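LbaCas13a H328A (C2c2) (Lachnospiraceae bacterium NK4A179, PDB 5WLH) binds a CRISPR guide RNA and its precursor and, as a Cas13a enzyme, probably cleaves RNA matched by that guide. Local coordinates at residues 903-914 and 963-974. Residues are numbered along the deposited sequence; the frame is centred on the assembly and turned at random.
Sequences LQKWYIVSRFLS and VDAVIDLSVKLC. With nucleotides of chain B.
Val-966 presses CG1 onto the backbone of Tyr-907, 3.3 Å from its CA, where a short branched side chain suits two helices running so close. Val-963 fits beside Trp-906: its CG1 sits over one face of the indole in a CH-pi contact, 3.8 Å from the centroid of the five-membered ring. CD1 of Ile-967 reaches the same ring system at CE3, and CD2 of Leu-903 packs on CG2 of Val-963. On the other flank CD2 of Leu-969 meets CE1 of Tyr-907, whose hydroxyl bonds Glu-631. Helices 901-911 and 960-974 run nearly parallel here, their segments crossing at -24° with axes 8.5 Å apart, within the largely helical body of this Cas13a; from the far side of helix 960-974, CG1 of Val-971 touches the ribose of U35 of chain B. The backbones come nearest where Ser-970 faces Arg-911, their CA atoms 4.7 Å apart, and a serine is small enough to fit there; its OG donates to Ser-910 OG at 2.8 Å. With OG between its backbone N and carbonyl carbon (chi1 67°), Ser-910 in turn donates to Trp-906 O, so the buried hydroxyls form a chain. Farther along, Arg-911 lays its guanidinium flat against Leu-973, CB 3.4 Å above the plane. NE forms a salt bridge with Glu-631, and NH1 donates to a water placed to bond Leu-973 O as well. A leucine in place of Arg-911 would probably leave Glu-631 without this charge partner and the water without its guanidinium donor.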
ATOM      1  N   LEU A 903       6.578 -26.035  -2.498  1.00 21.21           N
ATOM      2  CA  LEU A 903       7.564 -25.649  -1.489  1.00 23.49           C
ATOM      3  C   LEU A 903       8.909 -25.340  -2.137  1.00 22.01           C
ATOM      4  O   LEU A 903       9.593 -24.388  -1.743  1.00 23.21           O
ATOM      5  CB  LEU A 903       7.717 -26.742  -0.430  1.00 25.11           C
ATOM      6  CG  LEU A 903       6.617 -26.763   0.638  1.00 24.88           C
ATOM      7  CD1 LEU A 903       6.831 -27.912   1.619  1.00 28.11           C
ATOM      8  CD2 LEU A 903       6.505 -25.409   1.390  1.00 23.84           C
ATOM      9  N   GLN A 904       9.299 -26.113  -3.155  1.00 18.51           N
ATOM     10  CA  GLN A 904      10.551 -25.815  -3.846  1.00 18.68           C
ATOM     11  C   GLN A 904      10.538 -24.424  -4.481  1.00 22.94           C
ATOM     12  O   GLN A 904      11.566 -23.734  -4.505  1.00 23.71           O
ATOM     13  CB  GLN A 904      10.840 -26.903  -4.875  1.00 21.28           C
ATOM     14  CG  GLN A 904      11.123 -28.251  -4.180  1.00 24.72           C
ATOM     15  CD  GLN A 904      11.436 -29.368  -5.173  1.00 27.84           C
ATOM     16  OE1 GLN A 904      11.633 -29.122  -6.360  1.00 30.97           O
ATOM     17  NE2 GLN A 904      11.434 -30.600  -4.690  1.00 32.12           N
ATOM     18  N   LYS A 905       9.393 -23.993  -5.004  1.00 21.79           N
ATOM     19  CA  LYS A 905       9.302 -22.642  -5.548  1.00 23.32           C
ATOM     20  C   LYS A 905       9.525 -21.589  -4.469  1.00 21.80           C
ATOM     21  O   LYS A 905      10.275 -20.627  -4.675  1.00 20.40           O
ATOM     22  CB  LYS A 905       7.939 -22.408  -6.197  1.00 24.10           C
ATOM     23  CG  LYS A 905       7.615 -23.255  -7.402  1.00 27.01           C
ATOM     24  CD  LYS A 905       6.233 -22.796  -7.877  1.00 33.38           C
ATOM     25  CE  LYS A 905       5.515 -23.862  -8.636  1.00 38.45           C
ATOM     26  NZ  LYS A 905       4.125 -23.415  -8.894  1.00 36.23           N
ATOM     27  N   TRP A 906       8.823 -21.712  -3.338  1.00 23.11           N
ATOM     28  CA  TRP A 906       9.019 -20.741  -2.260  1.00 22.22           C
ATOM     29  C   TRP A 906      10.472 -20.712  -1.830  1.00 24.33           C
ATOM     30  O   TRP A 906      11.029 -19.651  -1.530  1.00 21.88           O
ATOM     31  CB  TRP A 906       8.140 -21.079  -1.058  1.00 19.91           C
ATOM     32  CG  TRP A 906       6.720 -20.785  -1.281  1.00 23.33           C
ATOM     33  CD1 TRP A 906       5.744 -21.677  -1.618  1.00 27.60           C
ATOM     34  CD2 TRP A 906       6.086 -19.505  -1.198  1.00 23.92           C
ATOM     35  NE1 TRP A 906       4.537 -21.030  -1.746  1.00 29.49           N
ATOM     36  CE2 TRP A 906       4.719 -19.696  -1.488  1.00 29.12           C
ATOM     37  CE3 TRP A 906       6.542 -18.217  -0.904  1.00 28.91           C
ATOM     38  CZ2 TRP A 906       3.804 -18.647  -1.504  1.00 31.63           C
ATOM     39  CZ3 TRP A 906       5.629 -17.176  -0.908  1.00 30.98           C
ATOM     40  CH2 TRP A 906       4.277 -17.398  -1.205  1.00 32.15           C
ATOM     41  N   TYR A 907      11.093 -21.885  -1.776  1.00 23.23           N
ATOM     42  CA  TYR A 907      12.501 -21.984  -1.440  1.00 21.06           C
ATOM     43  C   TYR A 907      13.365 -21.184  -2.399  1.00 20.63           C
ATOM     44  O   TYR A 907      14.090 -20.273  -1.983  1.00 23.02           O
ATOM     45  CB  TYR A 907      12.911 -23.453  -1.446  1.00 22.51           C
ATOM     46  CG  TYR A 907      14.390 -23.675  -1.294  1.00 25.01           C
ATOM     47  CD1 TYR A 907      15.134 -22.970  -0.347  1.00 25.51           C
ATOM     48  CD2 TYR A 907      15.040 -24.630  -2.072  1.00 25.03           C
ATOM     49  CE1 TYR A 907      16.502 -23.194  -0.209  1.00 24.31           C
ATOM     50  CE2 TYR A 907      16.389 -24.863  -1.940  1.00 26.41           C
ATOM     51  CZ  TYR A 907      17.120 -24.155  -1.000  1.00 26.68           C
ATOM     52  OH  TYR A 907      18.474 -24.400  -0.869  1.00 30.14           O
ATOM     53  N   ILE A 908      13.329 -21.531  -3.689  1.00 19.38           N
ATOM     54  CA  ILE A 908      14.245 -20.897  -4.632  1.00 21.10           C
ATOM     55  C   ILE A 908      13.949 -19.405  -4.763  1.00 21.63           C
ATOM     56  O   ILE A 908      14.869 -18.586  -4.809  1.00 20.21           O
ATOM     57  CB  ILE A 908      14.198 -21.611  -5.993  1.00 22.26           C
ATOM     58  CG1 ILE A 908      14.728 -23.043  -5.836  1.00 24.44           C
ATOM     59  CG2 ILE A 908      15.009 -20.846  -7.047  1.00 23.45           C
ATOM     60  CD1 ILE A 908      16.197 -23.089  -5.316  1.00 29.59           C
ATOM     61  N   VAL A 909      12.670 -19.019  -4.829  1.00 18.42           N
ATOM     62  CA  VAL A 909      12.369 -17.597  -4.985  1.00 18.77           C
ATOM     63  C   VAL A 909      12.873 -16.810  -3.778  1.00 21.45           C
ATOM     64  O   VAL A 909      13.582 -15.810  -3.933  1.00 19.58           O
ATOM     65  CB  VAL A 909      10.866 -17.373  -5.236  1.00 20.57           C
ATOM     66  CG1 VAL A 909      10.513 -15.883  -5.113  1.00 19.62           C
ATOM     67  CG2 VAL A 909      10.517 -17.845  -6.629  1.00 21.65           C
ATOM     68  N   SER A 910      12.551 -17.264  -2.562  1.00 19.57           N
ATOM     69  CA  SER A 910      12.982 -16.498  -1.391  1.00 20.85           C
ATOM     70  C   SER A 910      14.493 -16.554  -1.229  1.00 24.39           C
ATOM     71  O   SER A 910      15.109 -15.579  -0.780  1.00 19.40           O
ATOM     72  CB  SER A 910      12.300 -17.007  -0.121  1.00 21.41           C
ATOM     73  OG  SER A 910      12.732 -18.315   0.216  1.00 23.95           O
ATOM     74  N   ARG A 911      15.102 -17.668  -1.635  1.00 21.97           N
ATOM     75  CA  ARG A 911      16.531 -17.849  -1.419  1.00 23.00           C
ATOM     76  C   ARG A 911      17.356 -16.885  -2.259  1.00 20.94           C
ATOM     77  O   ARG A 911      18.481 -16.552  -1.879  1.00 22.06           O
ATOM     78  CB  ARG A 911      16.919 -19.301  -1.728  1.00 22.31           C
ATOM     79  CG  ARG A 911      18.329 -19.672  -1.289  1.00 24.18           C
ATOM     80  CD  ARG A 911      18.499 -19.629   0.212  1.00 23.64           C
ATOM     81  NE  ARG A 911      19.848 -20.068   0.572  1.00 25.54           N
ATOM     82  CZ  ARG A 911      20.906 -19.263   0.669  1.00 28.14           C
ATOM     83  NH1 ARG A 911      20.795 -17.953   0.460  1.00 25.70           N
ATOM     84  NH2 ARG A 911      22.085 -19.772   0.986  1.00 27.86           N
ATOM     85  N   PHE A 912      16.827 -16.441  -3.401  1.00 20.78           N
ATOM     86  CA  PHE A 912      17.545 -15.529  -4.282  1.00 19.44           C
ATOM     87  C   PHE A 912      17.262 -14.064  -3.976  1.00 24.02           C
ATOM     88  O   PHE A 912      17.609 -13.199  -4.781  1.00 26.97           O
ATOM     89  CB  PHE A 912      17.212 -15.843  -5.741  1.00 20.33           C
ATOM     90  CG  PHE A 912      18.133 -16.862  -6.329  1.00 24.06           C
ATOM     91  CD1 PHE A 912      19.369 -16.483  -6.823  1.00 25.24           C
ATOM     92  CD2 PHE A 912      17.802 -18.205  -6.304  1.00 27.91           C
ATOM     93  CE1 PHE A 912      20.239 -17.416  -7.321  1.00 25.34           C
ATOM     94  CE2 PHE A 912      18.672 -19.155  -6.808  1.00 29.85           C
ATOM     95  CZ  PHE A 912      19.895 -18.759  -7.313  1.00 27.95           C
ATOM     96  N   LEU A 913      16.653 -13.771  -2.832  1.00 21.52           N
ATOM     97  CA  LEU A 913      16.403 -12.388  -2.445  1.00 19.08           C
ATOM     98  C   LEU A 913      17.545 -11.855  -1.591  1.00 22.97           C
ATOM     99  O   LEU A 913      18.343 -12.609  -1.052  1.00 24.63           O
ATOM    100  CB  LEU A 913      15.095 -12.285  -1.666  1.00 20.51           C
ATOM    101  CG  LEU A 913      13.833 -12.741  -2.384  1.00 24.80           C
ATOM    102  CD1 LEU A 913      12.650 -12.661  -1.421  1.00 17.62           C
ATOM    103  CD2 LEU A 913      13.612 -11.865  -3.638  1.00 21.31           C
ATOM    104  N   SER A 914      17.616 -10.529  -1.471  1.00 23.10           N
ATOM    105  CA  SER A 914      18.453  -9.963  -0.425  1.00 23.30           C
ATOM    106  C   SER A 914      17.878 -10.359   0.934  1.00 22.22           C
ATOM    107  O   SER A 914      16.694 -10.697   1.035  1.00 22.54           O
ATOM    108  CB  SER A 914      18.507  -8.439  -0.541  1.00 22.61           C
ATOM    109  OG  SER A 914      17.267  -7.904  -0.138  1.00 23.08           O
ATOM    110  N   VAL A 963       5.875 -23.047   4.524  1.00 21.64           N
ATOM    111  CA  VAL A 963       6.333 -21.914   3.728  1.00 19.08           C
ATOM    112  C   VAL A 963       7.126 -20.971   4.598  1.00 17.53           C
ATOM    113  O   VAL A 963       8.192 -20.481   4.208  1.00 23.57           O
ATOM    114  CB  VAL A 963       5.148 -21.189   3.076  1.00 20.48           C
ATOM    115  CG1 VAL A 963       5.674 -20.007   2.250  1.00 20.90           C
ATOM    116  CG2 VAL A 963       4.395 -22.158   2.185  1.00 24.46           C
ATOM    117  N   ASP A 964       6.585 -20.686   5.785  1.00 19.89           N
ATOM    118  CA  ASP A 964       7.249 -19.833   6.753  1.00 19.07           C
ATOM    119  C   ASP A 964       8.654 -20.330   7.048  1.00 25.33           C
ATOM    120  O   ASP A 964       9.624 -19.572   6.948  1.00 21.62           O
ATOM    121  CB  ASP A 964       6.406 -19.756   8.021  1.00 21.05           C
ATOM    122  CG  ASP A 964       6.877 -18.668   8.968  1.00 26.00           C
ATOM    123  OD1 ASP A 964       7.952 -18.844   9.588  1.00 28.35           O
ATOM    124  OD2 ASP A 964       6.193 -17.622   9.079  1.00 27.64           O
ATOM    125  N   ALA A 965       8.784 -21.620   7.384  1.00 22.34           N
ATOM    126  CA  ALA A 965      10.090 -22.163   7.733  1.00 25.03           C
ATOM    127  C   ALA A 965      11.050 -22.069   6.562  1.00 21.83           C
ATOM    128  O   ALA A 965      12.241 -21.815   6.747  1.00 22.80           O
ATOM    129  CB  ALA A 965       9.940 -23.617   8.179  1.00 25.61           C
ATOM    130  N   VAL A 966      10.548 -22.279   5.344  1.00 21.68           N
ATOM    131  CA  VAL A 966      11.413 -22.200   4.174  1.00 22.93           C
ATOM    132  C   VAL A 966      11.910 -20.778   3.978  1.00 25.09           C
ATOM    133  O   VAL A 966      13.107 -20.544   3.769  1.00 22.75           O
ATOM    134  CB  VAL A 966      10.670 -22.697   2.928  1.00 23.70           C
ATOM    135  CG1 VAL A 966      11.455 -22.332   1.712  1.00 24.78           C
ATOM    136  CG2 VAL A 966      10.463 -24.224   3.003  1.00 23.04           C
ATOM    137  N   ILE A 967      10.992 -19.811   3.998  1.00 22.05           N
ATOM    138  CA  ILE A 967      11.417 -18.428   3.805  1.00 18.08           C
ATOM    139  C   ILE A 967      12.364 -18.010   4.915  1.00 20.15           C
ATOM    140  O   ILE A 967      13.372 -17.345   4.668  1.00 20.62           O
ATOM    141  CB  ILE A 967      10.211 -17.483   3.725  1.00 17.40           C
ATOM    142  CG1 ILE A 967       9.288 -17.877   2.577  1.00 22.31           C
ATOM    143  CG2 ILE A 967      10.707 -16.036   3.509  1.00 21.87           C
ATOM    144  CD1 ILE A 967       8.093 -16.934   2.430  1.00 23.51           C
ATOM    145  N   ASP A 968      12.044 -18.390   6.157  1.00 21.94           N
ATOM    146  CA  ASP A 968      12.903 -18.073   7.294  1.00 21.24           C
ATOM    147  C   ASP A 968      14.302 -18.641   7.097  1.00 23.78           C
ATOM    148  O   ASP A 968      15.303 -17.983   7.427  1.00 23.83           O
ATOM    149  CB  ASP A 968      12.269 -18.605   8.578  1.00 25.32           C
ATOM    150  CG  ASP A 968      13.178 -18.449   9.788  1.00 30.82           C
ATOM    151  OD1 ASP A 968      13.160 -17.372  10.410  1.00 29.46           O
ATOM    152  OD2 ASP A 968      13.922 -19.407  10.104  1.00 30.14           O
ATOM    153  N   LEU A 969      14.393 -19.853   6.538  1.00 23.35           N
ATOM    154  CA  LEU A 969      15.699 -20.418   6.211  1.00 23.37           C
ATOM    155  C   LEU A 969      16.433 -19.516   5.232  1.00 22.23           C
ATOM    156  O   LEU A 969      17.619 -19.224   5.417  1.00 22.05           O
ATOM    157  CB  LEU A 969      15.540 -21.842   5.657  1.00 21.97           C
ATOM    158  CG  LEU A 969      16.804 -22.475   5.068  1.00 25.42           C
ATOM    159  CD1 LEU A 969      16.929 -23.958   5.440  1.00 26.90           C
ATOM    160  CD2 LEU A 969      16.854 -22.307   3.539  1.00 26.60           C
ATOM    161  N   SER A 970      15.719 -18.995   4.226  1.00 20.80           N
ATOM    162  CA  SER A 970      16.329 -18.065   3.285  1.00 22.05           C
ATOM    163  C   SER A 970      16.758 -16.767   3.962  1.00 21.69           C
ATOM    164  O   SER A 970      17.861 -16.266   3.707  1.00 23.06           O
ATOM    165  CB  SER A 970      15.356 -17.780   2.136  1.00 22.21           C
ATOM    166  OG  SER A 970      15.276 -18.901   1.288  1.00 23.17           O
ATOM    167  N   VAL A 971      15.908 -16.198   4.822  1.00 21.85           N
ATOM    168  CA  VAL A 971      16.293 -14.964   5.513  1.00 22.90           C
ATOM    169  C   VAL A 971      17.655 -15.141   6.169  1.00 23.68           C
ATOM    170  O   VAL A 971      18.568 -14.326   5.999  1.00 23.67           O
ATOM    171  CB  VAL A 971      15.232 -14.567   6.557  1.00 22.32           C
ATOM    172  CG1 VAL A 971      15.733 -13.388   7.416  1.00 20.86           C
ATOM    173  CG2 VAL A 971      13.918 -14.210   5.896  1.00 18.66           C
ATOM    174  N   LYS A 972      17.806 -16.235   6.912  1.00 21.17           N
ATOM    175  CA  LYS A 972      19.029 -16.473   7.671  1.00 24.99           C
ATOM    176  C   LYS A 972      20.209 -16.726   6.744  1.00 28.62           C
ATOM    177  O   LYS A 972      21.289 -16.142   6.916  1.00 27.38           O
ATOM    178  CB  LYS A 972      18.810 -17.658   8.619  1.00 24.21           C
ATOM    179  CG  LYS A 972      17.911 -17.307   9.815  1.00 25.29           C
ATOM    180  CD  LYS A 972      17.180 -18.512  10.351  1.00 26.95           C
ATOM    181  CE  LYS A 972      16.538 -18.239  11.712  1.00 26.88           C
ATOM    182  NZ  LYS A 972      15.578 -19.338  12.106  1.00 28.09           N
ATOM    183  N   LEU A 973      20.011 -17.565   5.723  1.00 25.60           N
ATOM    184  CA  LEU A 973      21.122 -17.934   4.857  1.00 25.36           C
ATOM    185  C   LEU A 973      21.471 -16.838   3.845  1.00 26.01           C
ATOM    186  O   LEU A 973      22.640 -16.708   3.465  1.00 25.24           O
ATOM    187  CB  LEU A 973      20.803 -19.254   4.153  1.00 27.25           C
ATOM    188  CG  LEU A 973      20.724 -20.493   5.071  1.00 25.60           C
ATOM    189  CD1 LEU A 973      20.639 -21.768   4.273  1.00 25.62           C
ATOM    190  CD2 LEU A 973      21.950 -20.558   5.998  1.00 25.18           C
ATOM    191  N   CYS A 974      20.499 -16.036   3.401  1.00 23.52           N
ATOM    192  CA  CYS A 974      20.831 -14.921   2.515  1.00 25.70           C
ATOM    193  C   CYS A 974      21.780 -13.946   3.189  1.00 24.27           C
ATOM    194  O   CYS A 974      22.619 -13.332   2.520  1.00 28.27           O
ATOM    195  CB  CYS A 974      19.562 -14.194   2.067  1.00 24.46           C
ATOM    196  SG  CYS A 974      18.581 -15.230   0.942  1.00 25.86           S
TER
ATOM    197  P     U B  35      14.963 -10.765  12.366  1.00 26.88           P
ATOM    198  OP1   U B  35      13.633 -11.190  11.875  1.00 27.89           O
ATOM    199  OP2   U B  35      15.558 -11.674  13.375  1.00 29.32           O
ATOM    200  O5'   U B  35      15.982 -10.586  11.169  1.00 23.09           O
ATOM    201  C5'   U B  35      16.619 -11.692  10.570  1.00 22.91           C
ATOM    202  C4'   U B  35      17.607 -11.201   9.553  1.00 24.40           C
ATOM    203  O4'   U B  35      16.910 -10.484   8.509  1.00 25.77           O
ATOM    204  C3'   U B  35      18.604 -10.192  10.086  1.00 23.58           C
ATOM    205  O3'   U B  35      19.669 -10.838  10.744  1.00 26.39           O
ATOM    206  C2'   U B  35      19.024  -9.435   8.835  1.00 24.15           C
ATOM    207  O2'   U B  35      20.037 -10.138   8.139  1.00 26.17           O
ATOM    208  C1'   U B  35      17.730  -9.457   8.002  1.00 25.19           C
ATOM    209  N1    U B  35      17.001  -8.175   8.110  1.00 24.76           N
ATOM    210  C2    U B  35      17.430  -7.170   7.273  1.00 27.72           C
ATOM    211  O2    U B  35      18.325  -7.319   6.462  1.00 28.28           O
ATOM    212  N3    U B  35      16.756  -5.991   7.402  1.00 28.35           N
ATOM    213  C4    U B  35      15.737  -5.712   8.286  1.00 29.69           C
ATOM    214  O4    U B  35      15.257  -4.578   8.279  1.00 26.59           O
ATOM    215  C5    U B  35      15.353  -6.798   9.130  1.00 25.20           C
ATOM    216  C6    U B  35      15.983  -7.973   9.017  1.00 23.61           C
TER
HETATM  217  O   HOH W   1      23.610 -17.094   0.484  1.00 29.54           O
HETATM  218  O   HOH W   2      24.563 -18.417   2.944  1.00 29.68           O